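Local coordinates for Mlr6093 protein (Mesorhizobium loti, PDB 2QJ8) that probably acts as a zinc-dependent hydrolase of the succinylglutamate desuccinylase/aspartoacylase family, cleaving ester bonds or non-peptide carbon-nitrogen bonds of linear amides, at residues V17-L22 with P36-N41; S47-G52 with I82-I87; E4-T9 with I126-L131; N107-G112 with R121-I126; I154-A159 with E183-D188. One frame throughout, in Å; residues are numbered along the deposited sequence. Where two conformers were deposited one is given.

Contact 1 of 5, residues V17-L22 with P36-N41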
# COMPACT_ATOMS: atom_id res chain seq x y z
N VAL A 17 26.18 1.83 -24.19
CA VAL A 17 25.59 1.46 -22.91
C VAL A 17 26.66 1.13 -21.84
O VAL A 17 27.54 0.30 -22.06
CB VAL A 17 24.62 0.24 -23.09
CG1 VAL A 17 24.06 -0.30 -21.76
CG2 VAL A 17 23.47 0.59 -24.04
N SER A 18 26.59 1.82 -20.70
CA SER A 18 27.48 1.56 -19.58
C SER A 18 26.64 1.33 -18.33
O SER A 18 25.56 1.92 -18.18
CB SER A 18 28.43 2.74 -19.36
OG SER A 18 29.29 2.92 -20.48
N THR A 19 27.11 0.46 -17.44
CA THR A 19 26.49 0.25 -16.13
C THR A 19 27.62 0.32 -15.09
O THR A 19 28.74 -0.09 -15.36
CB THR A 19 25.67 -1.05 -16.01
OG1 THR A 19 26.50 -2.19 -16.24
CG2 THR A 19 24.52 -1.08 -17.03
N GLY A 20 27.33 0.88 -13.93
CA GLY A 20 28.32 0.97 -12.89
C GLY A 20 27.68 1.49 -11.64
O GLY A 20 26.53 1.14 -11.33
N HIS A 21 28.41 2.28 -10.88
CA HIS A 21 27.90 2.84 -9.62
C HIS A 21 28.32 4.27 -9.37
O HIS A 21 29.35 4.72 -9.87
CB HIS A 21 28.40 2.01 -8.44
CG HIS A 21 27.96 0.59 -8.49
ND1 HIS A 21 28.64 -0.36 -9.21
CD2 HIS A 21 26.89 -0.04 -7.94
CE1 HIS A 21 28.01 -1.51 -9.11
NE2 HIS A 21 26.95 -1.34 -8.33
N LEU A 22 27.48 4.95 -8.57
CA LEU A 22 27.77 6.27 -8.01
C LEU A 22 28.14 6.00 -6.55
O LEU A 22 27.32 5.52 -5.76
CB LEU A 22 26.54 7.19 -8.10
CG LEU A 22 26.60 8.57 -7.42
CD1 LEU A 22 27.78 9.42 -7.90
CD2 LEU A 22 25.27 9.29 -7.71
N PRO A 36 23.72 1.75 -7.98
CA PRO A 36 23.87 1.41 -9.41
C PRO A 36 23.32 2.47 -10.37
O PRO A 36 22.28 3.09 -10.10
CB PRO A 36 23.09 0.11 -9.56
CG PRO A 36 23.08 -0.51 -8.22
CD PRO A 36 22.95 0.70 -7.28
N VAL A 37 24.05 2.67 -11.47
CA VAL A 37 23.73 3.67 -12.47
C VAL A 37 23.87 3.02 -13.86
O VAL A 37 24.77 2.20 -14.10
CB VAL A 37 24.70 4.90 -12.36
CG1 VAL A 37 24.46 5.90 -13.50
CG2 VAL A 37 24.54 5.57 -11.01
N PHE A 38 22.95 3.38 -14.73
CA PHE A 38 22.94 2.98 -16.12
C PHE A 38 23.12 4.26 -16.94
O PHE A 38 22.56 5.30 -16.58
CB PHE A 38 21.60 2.33 -16.44
CG PHE A 38 21.26 2.31 -17.91
CD1 PHE A 38 21.61 1.23 -18.69
CD2 PHE A 38 20.52 3.35 -18.48
CE1 PHE A 38 21.24 1.18 -20.03
CE2 PHE A 38 20.16 3.32 -19.81
CZ PHE A 38 20.52 2.24 -20.58
N SER A 39 23.90 4.19 -18.01
CA SER A 39 24.00 5.33 -18.92
C SER A 39 24.05 4.82 -20.38
O SER A 39 24.74 3.85 -20.68
CB SER A 39 25.19 6.20 -18.57
OG SER A 39 25.27 7.29 -19.46
N CYS A 40 23.24 5.43 -21.26
CA CYS A 40 23.22 5.08 -22.69
C CYS A 40 23.58 6.34 -23.45
O CYS A 40 22.83 7.28 -23.47
CB CYS A 40 21.88 4.52 -23.11
SG CYS A 40 21.83 3.83 -24.81
N ASN A 41 24.77 6.34 -24.03
CA ASN A 41 25.30 7.47 -24.75
C ASN A 41 25.25 7.20 -26.26
O ASN A 41 26.04 6.41 -26.75
CB ASN A 41 26.73 7.68 -24.27
CG ASN A 41 27.41 8.88 -24.90
OD1 ASN A 41 26.93 9.50 -25.83
ND2 ASN A 41 28.56 9.21 -24.35
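The two methyls of Val17 fork between Phe38 and Cys40 on one face of the hairpin, CG1 settling beside the Phe38 ring at 3.6 Å from CE1 while CG2 reaches SG of Cys40. The fork is set by chi1 of 174°, which puts CG1 anti to the backbone N, toward Phe38 CE1, and leaves CG2 beside the N, facing Cys40. Thr19 fills the next place on the same face, its CG2 meeting the Phe38 ring at the edge, 4.1 Å from CD1. Farther along, the His21 ring meets Pro36 obliquely, CD2 lying 3.8 Å from the proline CG. On the other face Gly20 presents no side chain opposite Val37, whose CG2 touches CB of Leu22 at 3.9 Å. Between the faces, two antiparallel hydrogen-bonded pairs join Ser18 with Ser39 and Gly20 with Val37; the Ser18 N to Ser39 O bond is 2.7 Å and almost straight. The segments belong to the hairpin of strands 16-24 and 33-42. Strand 79-84 pairs with the far edge of 33-42, Leu22 rests on helix 118-129, and helix 60-75 meets Val17 and Phe38. The second subunit packs on the face of Thr19, Pro36 and Phe38, where its Gly291 O accepts a bond from His21 NE2.

Contact 2 of 5, residues S47-G52 with I82-I87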
# COMPACT_ATOMS: atom_id res chain seq x y z
N SER A 47 19.82 15.52 -23.21
CA SER A 47 20.39 14.86 -22.03
C SER A 47 19.27 14.74 -20.98
O SER A 47 18.53 15.69 -20.74
CB SER A 47 21.54 15.65 -21.46
OG SER A 47 21.10 16.97 -21.19
N LEU A 48 19.20 13.59 -20.33
CA LEU A 48 18.14 13.27 -19.38
C LEU A 48 18.62 12.39 -18.25
O LEU A 48 19.33 11.42 -18.48
CB LEU A 48 17.04 12.49 -20.13
CG LEU A 48 15.83 12.01 -19.30
CD1 LEU A 48 15.01 13.20 -18.79
CD2 LEU A 48 14.97 11.01 -20.06
N LEU A 49 18.21 12.73 -17.03
CA LEU A 49 18.40 11.87 -15.88
C LEU A 49 17.03 11.38 -15.47
O LEU A 49 16.11 12.18 -15.36
CB LEU A 49 18.98 12.64 -14.69
CG LEU A 49 19.07 11.91 -13.34
CD1 LEU A 49 19.99 10.65 -13.39
CD2 LEU A 49 19.56 12.93 -12.32
N ILE A 50 16.91 10.08 -15.22
CA ILE A 50 15.72 9.46 -14.68
C ILE A 50 16.03 8.86 -13.31
O ILE A 50 16.91 7.99 -13.18
CB ILE A 50 15.16 8.34 -15.60
CG1 ILE A 50 15.08 8.83 -17.04
CG2 ILE A 50 13.79 7.84 -15.07
CD1 ILE A 50 14.35 7.91 -17.95
N THR A 51 15.29 9.29 -12.30
CA THR A 51 15.48 8.84 -10.93
C THR A 51 14.23 8.09 -10.40
O THR A 51 13.10 8.44 -10.73
CB THR A 51 15.82 10.00 -9.97
OG1 THR A 51 14.79 10.99 -9.98
CG2 THR A 51 17.15 10.66 -10.31
N GLY A 52 14.47 7.05 -9.60
CA GLY A 52 13.42 6.34 -8.85
C GLY A 52 13.87 6.16 -7.41
O GLY A 52 15.03 6.41 -7.09
N ILE A 82 20.72 8.95 -18.47
CA ILE A 82 21.30 8.36 -17.29
C ILE A 82 20.12 7.91 -16.41
O ILE A 82 19.13 8.63 -16.31
CB ILE A 82 22.20 9.38 -16.48
CG1 ILE A 82 23.34 9.96 -17.35
CG2 ILE A 82 22.78 8.71 -15.27
CD1 ILE A 82 24.12 11.16 -16.66
N ILE A 83 20.20 6.72 -15.81
CA ILE A 83 19.13 6.19 -14.94
C ILE A 83 19.68 5.66 -13.64
O ILE A 83 20.66 4.89 -13.66
CB ILE A 83 18.28 5.05 -15.61
CG1 ILE A 83 17.69 5.51 -16.95
CG2 ILE A 83 17.13 4.61 -14.68
CD1 ILE A 83 16.97 4.39 -17.80
N VAL A 84 19.08 6.11 -12.52
CA VAL A 84 19.41 5.63 -11.16
C VAL A 84 18.08 5.10 -10.58
O VAL A 84 17.28 5.87 -10.06
CB VAL A 84 20.13 6.69 -10.28
CG1 VAL A 84 19.47 8.04 -10.36
CG2 VAL A 84 20.29 6.20 -8.84
N PRO A 85 17.81 3.76 -10.74
CA PRO A 85 16.50 3.25 -10.31
C PRO A 85 16.11 3.40 -8.87
O PRO A 85 14.93 3.58 -8.62
CB PRO A 85 16.50 1.75 -10.79
CG PRO A 85 17.51 1.75 -11.89
CD PRO A 85 18.59 2.66 -11.32
N GLU A 86 17.09 3.39 -7.95
CA GLU A 86 16.85 3.57 -6.51
C GLU A 86 17.89 4.52 -5.96
O GLU A 86 18.99 4.08 -5.60
CB GLU A 86 16.95 2.25 -5.72
CG GLU A 86 15.99 1.15 -6.11
CD GLU A 86 16.54 0.18 -7.13
OE1 GLU A 86 17.67 -0.35 -6.94
OE2 GLU A 86 15.81 -0.13 -8.10
N ILE A 87 17.56 5.80 -5.87
CA ILE A 87 18.48 6.77 -5.30
C ILE A 87 18.57 6.65 -3.77
O ILE A 87 19.55 7.13 -3.20
CB ILE A 87 18.19 8.27 -5.71
CG1 ILE A 87 16.84 8.79 -5.16
CG2 ILE A 87 18.33 8.44 -7.19
CD1 ILE A 87 16.49 10.28 -5.49
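A beta-alpha-beta crossover, strand 47-52, helix 60-75 and strand 79-84, brings these two segments side by side as parallel neighbours in the catalytic domain, a member of the zinc exopeptidase clan. Leu49, Ile50 and Thr51 pair with Ile82, Ile83 and Val84. The backbone ladder starts at Ile82 N, which donates to Leu48 O, and passes through Ile50, whose N donates to Ile82 O and whose O accepts from Val84 N at 2.9 Å, with an N-H...O angle of 167°.

On one face of the sheet, Leu49 CD1 bridges two residues of the partner strand, lying 3.9 Å from Ile82 CG2 and, in the Val84 conformer given, 4.0 Å from Val84 CG1. In that conformer Val84 CG1 stands between its own backbone N and carbonyl carbon (chi1 46°), a rotation that carries it alongside Thr51 CG2, the two side chains pointing the same way. The Thr51 hydroxyl is held by Asp139. On the opposite face, which helix 60-75 covers at Ile83, Ile50 CB meets Ile83 CG1 at 4.0 Å.

Beyond Val84 the chain turns through Pro85, yet the hydrogen bonding continues. Gly52 N bonds to Val84 O, and the glycine backbone fits closely against the turn, its C lying 3.0 Å from Pro85 O. In the last bond Ile87 N donates to Gly52 O at 2.9 Å, the donor tilted 20° from the carbonyl plane, while Ile87 CG1 packs 3.6 Å from that same oxygen.

Contact 3 of 5, residues E4-T9 with I126-L131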
# COMPACT_ATOMS: atom_id res chain seq x y z
N GLU A 4 37.67 10.15 0.41
CA GLU A 4 37.15 9.94 -0.95
C GLU A 4 36.07 10.99 -1.31
O GLU A 4 35.28 11.40 -0.47
CB GLU A 4 36.61 8.49 -0.92
CG GLU A 4 35.92 7.89 -2.13
CD GLU A 4 35.46 6.43 -1.87
OE1 GLU A 4 34.69 6.17 -0.90
OE2 GLU A 4 35.84 5.54 -2.65
N ALA A 5 36.09 11.45 -2.56
CA ALA A 5 35.06 12.35 -3.05
C ALA A 5 34.01 11.44 -3.73
O ALA A 5 34.29 10.26 -4.01
CB ALA A 5 35.66 13.37 -4.04
N PRO A 6 32.79 11.96 -3.95
CA PRO A 6 31.86 11.14 -4.69
C PRO A 6 32.34 11.01 -6.14
O PRO A 6 32.91 11.94 -6.69
CB PRO A 6 30.54 11.94 -4.60
CG PRO A 6 30.96 13.32 -4.42
CD PRO A 6 32.19 13.26 -3.58
N HIS A 7 32.10 9.86 -6.75
CA HIS A 7 32.51 9.64 -8.13
C HIS A 7 31.73 8.50 -8.73
O HIS A 7 31.13 7.71 -8.00
CB HIS A 7 34.01 9.32 -8.16
CG HIS A 7 34.36 8.12 -7.36
ND1 HIS A 7 34.55 8.17 -5.99
CD2 HIS A 7 34.49 6.82 -7.71
CE1 HIS A 7 34.78 6.95 -5.55
NE2 HIS A 7 34.75 6.11 -6.57
N LEU A 8 31.73 8.44 -10.06
CA LEU A 8 31.16 7.34 -10.81
C LEU A 8 32.29 6.36 -11.07
O LEU A 8 33.44 6.76 -11.26
CB LEU A 8 30.57 7.82 -12.14
CG LEU A 8 29.37 8.78 -12.07
CD1 LEU A 8 29.05 9.30 -13.43
CD2 LEU A 8 28.16 8.10 -11.46
N THR A 9 31.97 5.07 -11.08
CA THR A 9 32.95 4.02 -11.32
C THR A 9 33.22 3.79 -12.82
O THR A 9 34.03 2.93 -13.15
CB THR A 9 32.51 2.73 -10.68
OG1 THR A 9 31.28 2.31 -11.28
CG2 THR A 9 32.35 2.93 -9.19
N ILE A 126 24.83 13.14 -6.28
CA ILE A 126 23.97 13.28 -7.46
C ILE A 126 24.14 14.68 -8.07
O ILE A 126 24.19 14.83 -9.30
CB ILE A 126 22.46 13.00 -7.09
CG1 ILE A 126 22.27 11.52 -6.74
CG2 ILE A 126 21.53 13.39 -8.23
CD1 ILE A 126 20.98 11.21 -5.97
N SER A 127 24.21 15.67 -7.20
CA SER A 127 24.36 17.08 -7.57
C SER A 127 25.70 17.42 -8.19
O SER A 127 25.75 18.26 -9.09
CB SER A 127 24.10 17.98 -6.36
OG SER A 127 22.79 17.76 -5.84
N ARG A 128 26.78 16.80 -7.72
CA ARG A 128 28.10 17.03 -8.29
C ARG A 128 28.38 16.22 -9.57
O ARG A 128 29.00 16.76 -10.50
CB ARG A 128 29.19 16.82 -7.24
CG ARG A 128 29.25 17.98 -6.28
CD ARG A 128 30.00 17.68 -5.01
NE ARG A 128 31.39 17.28 -5.22
CZ ARG A 128 32.23 16.86 -4.26
NH1 ARG A 128 31.82 16.79 -3.00
NH2 ARG A 128 33.49 16.50 -4.56
N LEU A 129 27.88 14.99 -9.65
CA LEU A 129 28.18 14.08 -10.76
C LEU A 129 27.15 13.89 -11.86
O LEU A 129 27.53 13.55 -12.99
CB LEU A 129 28.54 12.71 -10.18
CG LEU A 129 29.86 12.79 -9.39
CD1 LEU A 129 29.91 11.80 -8.30
CD2 LEU A 129 31.04 12.67 -10.36
N LEU A 130 25.87 14.05 -11.56
CA LEU A 130 24.82 13.75 -12.55
C LEU A 130 24.07 14.98 -13.02
O LEU A 130 23.92 15.18 -14.22
CB LEU A 130 23.86 12.71 -11.99
CG LEU A 130 24.44 11.36 -11.53
CD1 LEU A 130 23.27 10.47 -11.02
CD2 LEU A 130 25.19 10.62 -12.63
N LEU A 131 23.68 15.84 -12.09
CA LEU A 131 22.94 17.05 -12.44
C LEU A 131 23.61 17.98 -13.44
O LEU A 131 22.92 18.50 -14.30
CB LEU A 131 22.49 17.83 -11.20
CG LEU A 131 21.55 17.10 -10.25
CD1 LEU A 131 21.04 18.11 -9.24
CD2 LEU A 131 20.41 16.43 -11.00
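Apolar packing carries most of this contact, with Leu129 at its centre. Its CD1 presses against the peptide that joins Pro6 to His7, 3.3 Å from both Pro6 C and His7 N, and touches the proline ring at CB, 3.8 Å away. Farther along, Leu8 sends its branched end toward Leu130, and the two CD2 methyls approach to 4.1 Å as the side chains cross.

A second kind of contact places a flat cationic group against a proline. The Arg128 chain bends at chi3 (59°); the two side chains cross at about a right angle, and Pro6 CD sits over one face of the guanidinium, 3.6 Å from NH1 and offset toward the rim. Ala5 CB adds a contact with NH2 at 3.8 Å. Asp124 forms a salt bridge with Arg128 NH1 and so helps to fix the plane that Pro6 covers.

A hydrogen bond within the N-terminal segment joins His7 ND1 to Ala5 O at 2.9 Å, the oxygen lying in the ring plane. Leu22 of strand 16-24 lies against both Leu8 and Leu129, and the short strand 7-8 pairs with 16-24, so the N-terminal arm is laid along strand 16-24 and over the end of helix 118-129.

Contact 4 of 5, residues N107-G112 with R121-I126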
# COMPACT_ATOMS: atom_id res chain seq x y z
N ASN A 107 14.97 14.03 -1.06
CA ASN A 107 14.52 15.04 -2.02
C ASN A 107 14.56 16.45 -1.42
O ASN A 107 15.13 17.34 -2.07
CB ASN A 107 13.13 14.68 -2.55
CG ASN A 107 12.66 15.59 -3.67
OD1 ASN A 107 12.28 16.74 -3.43
ND2 ASN A 107 12.62 15.07 -4.89
N ARG A 108 14.04 16.64 -0.20
CA ARG A 108 14.04 18.00 0.38
C ARG A 108 15.40 18.53 0.81
O ARG A 108 15.55 19.75 0.99
CB ARG A 108 12.99 18.27 1.49
CG ARG A 108 13.01 17.36 2.69
CD ARG A 108 12.38 17.97 3.97
NE ARG A 108 11.97 16.92 4.93
CZ ARG A 108 12.78 16.18 5.70
NH1 ARG A 108 14.12 16.31 5.69
NH2 ARG A 108 12.24 15.25 6.50
N VAL A 109 16.42 17.66 0.93
CA VAL A 109 17.78 18.12 1.33
C VAL A 109 18.71 18.54 0.17
O VAL A 109 19.77 19.08 0.44
CB VAL A 109 18.51 17.09 2.22
CG1 VAL A 109 17.60 16.67 3.38
CG2 VAL A 109 18.98 15.92 1.42
N PHE A 110 18.33 18.32 -1.10
CA PHE A 110 19.16 18.76 -2.25
C PHE A 110 19.48 20.24 -2.17
O PHE A 110 18.62 21.00 -1.76
CB PHE A 110 18.49 18.48 -3.62
CG PHE A 110 18.84 17.15 -4.22
CD1 PHE A 110 18.29 15.99 -3.71
CD2 PHE A 110 19.68 17.07 -5.32
CE1 PHE A 110 18.59 14.75 -4.23
CE2 PHE A 110 19.98 15.85 -5.89
CZ PHE A 110 19.44 14.67 -5.34
N PRO A 111 20.71 20.66 -2.55
CA PRO A 111 21.80 19.89 -3.12
C PRO A 111 22.71 19.15 -2.10
O PRO A 111 23.79 18.71 -2.46
CB PRO A 111 22.58 20.97 -3.88
CG PRO A 111 22.52 22.13 -2.91
CD PRO A 111 21.13 22.06 -2.30
N GLY A 112 22.28 19.00 -0.85
CA GLY A 112 23.11 18.37 0.18
C GLY A 112 24.45 19.02 0.48
O GLY A 112 24.66 20.20 0.18
N ARG A 121 24.88 13.54 1.86
CA ARG A 121 25.98 13.04 1.01
C ARG A 121 25.45 12.40 -0.28
O ARG A 121 26.08 12.54 -1.34
CB ARG A 121 26.90 12.06 1.75
CG ARG A 121 27.55 12.65 3.01
CD ARG A 121 28.74 11.81 3.54
NE ARG A 121 28.36 10.44 3.88
CZ ARG A 121 27.68 10.06 4.96
NH1 ARG A 121 27.26 10.94 5.85
NH2 ARG A 121 27.42 8.78 5.16
N ILE A 122 24.30 11.71 -0.21
CA ILE A 122 23.68 11.15 -1.42
C ILE A 122 23.29 12.28 -2.37
O ILE A 122 23.60 12.21 -3.57
CB ILE A 122 22.44 10.26 -1.12
CG1 ILE A 122 22.87 9.00 -0.33
CG2 ILE A 122 21.72 9.82 -2.49
CD1 ILE A 122 21.76 8.28 0.37
N ALA A 123 22.63 13.31 -1.82
CA ALA A 123 22.18 14.47 -2.58
C ALA A 123 23.38 15.21 -3.20
O ALA A 123 23.34 15.56 -4.37
CB ALA A 123 21.35 15.41 -1.68
N ASP A 124 24.45 15.40 -2.42
CA ASP A 124 25.70 15.98 -2.90
C ASP A 124 26.36 15.21 -4.05
O ASP A 124 26.83 15.85 -4.99
CB ASP A 124 26.67 16.12 -1.74
CG ASP A 124 27.99 16.72 -2.15
OD1 ASP A 124 28.04 17.92 -2.48
OD2 ASP A 124 28.97 15.97 -2.16
N ALA A 125 26.34 13.87 -4.00
CA ALA A 125 26.91 13.00 -5.03
C ALA A 125 26.17 13.13 -6.34
O ALA A 125 26.80 13.23 -7.38
CB ALA A 125 26.88 11.52 -4.58
N ILE A 126 24.83 13.14 -6.28
CA ILE A 126 23.97 13.28 -7.46
C ILE A 126 24.14 14.68 -8.07
O ILE A 126 24.19 14.83 -9.30
CB ILE A 126 22.46 13.00 -7.09
CG1 ILE A 126 22.27 11.52 -6.74
CG2 ILE A 126 21.53 13.39 -8.23
CD1 ILE A 126 20.98 11.21 -5.97
O HOH W 1 26.06 19.90 -3.10
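One face of the Phe110 ring is covered by Ala123 CB in a CH-pi contact, the methyl 3.8 Å from the centroid and 17° off the ring normal, while Ile126 CG2 meets the ring edge near its plane, 3.7 Å from CE2. The ring thus lies along helix 118-129 and touches residues on successive turns. It is carried by a type I beta turn, Asn107 to Phe110, in the loop that leads into this helix. With chi1 at -92°, the phenyl group leans toward the helix although its CB starts off to one side.

Val109 adds a methyl to the same spot: its CG2 lies 3.9 Å from Ala123 CB, so that the small alanine side chain is shared between valine and phenylalanine. After Phe110 a cis peptide bond leads into Pro111, and the chain comes close enough for Gly112 N to lie 3.8 Å from Ala123 CB. Thr193 and Met190 of helix 190-197 also pack against Phe110. Asp124 OD2 is engaged by Arg128 in a salt bridge, while the other carboxylate oxygen takes part in a solvent link: one water donates to both Pro111 O, at 2.6 Å, and Asp124 OD1, at 2.9 Å.

Contact 5 of 5, residues I154-A159 with E183-D188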
# COMPACT_ATOMS: atom_id res chain seq x y z
N ILE A 154 2.27 16.06 -11.90
CA ILE A 154 1.84 17.23 -11.13
C ILE A 154 2.83 18.33 -11.47
O ILE A 154 4.03 18.15 -11.27
CB ILE A 154 1.84 17.02 -9.59
CG1 ILE A 154 0.89 15.89 -9.19
CG2 ILE A 154 1.47 18.35 -8.84
CD1 ILE A 154 0.90 15.62 -7.70
N SER A 155 2.31 19.43 -12.01
CA SER A 155 3.03 20.61 -12.44
C SER A 155 2.80 21.70 -11.41
O SER A 155 1.65 22.09 -11.18
CB SER A 155 2.48 21.12 -13.79
OG SER A 155 2.69 20.21 -14.86
N HIS A 156 3.87 22.19 -10.80
CA HIS A 156 3.78 23.27 -9.83
C HIS A 156 3.95 24.63 -10.55
O HIS A 156 4.94 24.82 -11.27
CB HIS A 156 4.87 23.07 -8.77
CG HIS A 156 4.74 24.00 -7.60
ND1 HIS A 156 4.91 25.36 -7.72
CD2 HIS A 156 4.47 23.76 -6.30
CE1 HIS A 156 4.74 25.92 -6.53
NE2 HIS A 156 4.48 24.97 -5.66
N PRO A 157 2.95 25.55 -10.46
CA PRO A 157 3.09 26.87 -11.06
C PRO A 157 4.31 27.67 -10.60
O PRO A 157 4.65 27.65 -9.41
CB PRO A 157 1.81 27.58 -10.61
CG PRO A 157 0.85 26.51 -10.44
CD PRO A 157 1.61 25.38 -9.88
N ILE A 158 5.00 28.29 -11.55
CA ILE A 158 6.17 29.13 -11.29
C ILE A 158 6.06 30.45 -12.06
O ILE A 158 5.34 30.53 -13.07
CB ILE A 158 7.50 28.38 -11.58
CG1 ILE A 158 7.66 28.04 -13.07
CG2 ILE A 158 7.58 27.10 -10.67
CD1 ILE A 158 9.04 27.57 -13.45
N ALA A 159 6.76 31.48 -11.57
CA ALA A 159 6.70 32.83 -12.12
C ALA A 159 7.35 33.00 -13.49
O ALA A 159 6.93 33.90 -14.23
CB ALA A 159 7.27 33.87 -11.12
N GLU A 183 -0.22 24.22 -6.91
CA GLU A 183 0.74 25.06 -6.21
C GLU A 183 0.82 24.57 -4.77
O GLU A 183 0.37 25.22 -3.84
CB GLU A 183 0.32 26.52 -6.34
CG GLU A 183 1.33 27.51 -5.86
CD GLU A 183 0.99 28.98 -6.21
OE1 GLU A 183 0.17 29.27 -7.12
OE2 GLU A 183 1.59 29.85 -5.57
N HIS A 184 1.45 23.41 -4.60
CA HIS A 184 1.58 22.76 -3.28
C HIS A 184 2.65 23.34 -2.35
O HIS A 184 2.61 23.13 -1.14
CB HIS A 184 1.74 21.23 -3.41
CG HIS A 184 2.83 20.78 -4.35
ND1 HIS A 184 4.17 20.81 -4.02
CD2 HIS A 184 2.76 20.27 -5.60
CE1 HIS A 184 4.88 20.34 -5.03
NE2 HIS A 184 4.05 20.01 -6.00
N ASN A 185 3.60 24.09 -2.92
CA ASN A 185 4.72 24.70 -2.20
C ASN A 185 5.63 23.74 -1.41
O ASN A 185 6.34 24.15 -0.48
CB ASN A 185 4.22 25.90 -1.36
CG ASN A 185 3.72 27.06 -2.23
OD1 ASN A 185 2.61 27.57 -2.02
ND2 ASN A 185 4.52 27.47 -3.22
N GLU A 186 5.66 22.48 -1.85
CA GLU A 186 6.49 21.40 -1.31
C GLU A 186 7.65 21.28 -2.31
O GLU A 186 7.83 20.25 -2.98
CB GLU A 186 5.68 20.10 -1.23
N THR A 187 8.41 22.36 -2.40
CA THR A 187 9.49 22.54 -3.37
C THR A 187 10.92 22.63 -2.80
O THR A 187 11.89 22.83 -3.55
CB THR A 187 9.20 23.82 -4.18
OG1 THR A 187 9.16 24.95 -3.29
CG2 THR A 187 7.88 23.70 -4.92
N ASP A 188 11.07 22.52 -1.48
CA ASP A 188 12.40 22.56 -0.89
C ASP A 188 13.22 21.43 -1.46
O ASP A 188 12.67 20.38 -1.81
CB ASP A 188 12.37 22.44 0.64
CG ASP A 188 11.84 23.69 1.33
OD1 ASP A 188 11.58 24.72 0.66
OD2 ASP A 188 11.68 23.64 2.57
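A chi1 of -171° extends the His156 imidazole away from its own backbone N and across to the 183-188 loop, where the His184 ring, set by a chi1 of 52° between its own backbone N and carbonyl carbon, offers its face. The two meet edge-to-face with planes at 84°: His156 CD2 stands over the centre of the His184 ring, 3.7 Å from CE1. The His156 ring is itself sandwiched, Glu183 CA over one face at 4.0 Å from the centroid and Thr187 CG2 over the opposite face at 3.9 Å.

Both its nitrogens are used. NE2 accepts from Asn185 N at 3.0 Å, the donor lying in the ring plane, and ND1 donates to Pro157 O at 2.9 Å, a bent bond whose donor stands above the carbonyl plane. Together these bonds limit rotation of the ring and are consistent with a proton on ND1. His184 ND1 in turn accepts from Glu186 N, while Ile154 CG2 touches the His184 ring at its edge.

Pro157 CD packs against Glu183 CB at 3.9 Å. Strand 152-155 runs parallel to 178-182 just before the two loops, Trp182 packs edge-to-face with His184, and Phe191 of helix 190-197 meets the His156 ring.

Contacts 1, 2 and 3 cluster on one side of the chain's centre, with contacts 1 and 2 about 10 Å apart between centres and contact 3 about 13 Å from each. Strands 33-42 and 79-84 are neighbours, so the hairpin of contact 1 continues directly into the parallel pairing of contact 2. Contact 3 joins the N-terminus to residues more than a hundred positions later, enclosing contacts 1, 2 and 4 in sequence; it shares Ile126 and helix 118-129 with contact 4. Contact 5 comes last along the chain, about 31 Å from contact 1 between centres, and touches contact 4 where Arg108 meets Asp188. Contacts 1 and 2 also border the second subunit, linking this part of the fold to the dimer.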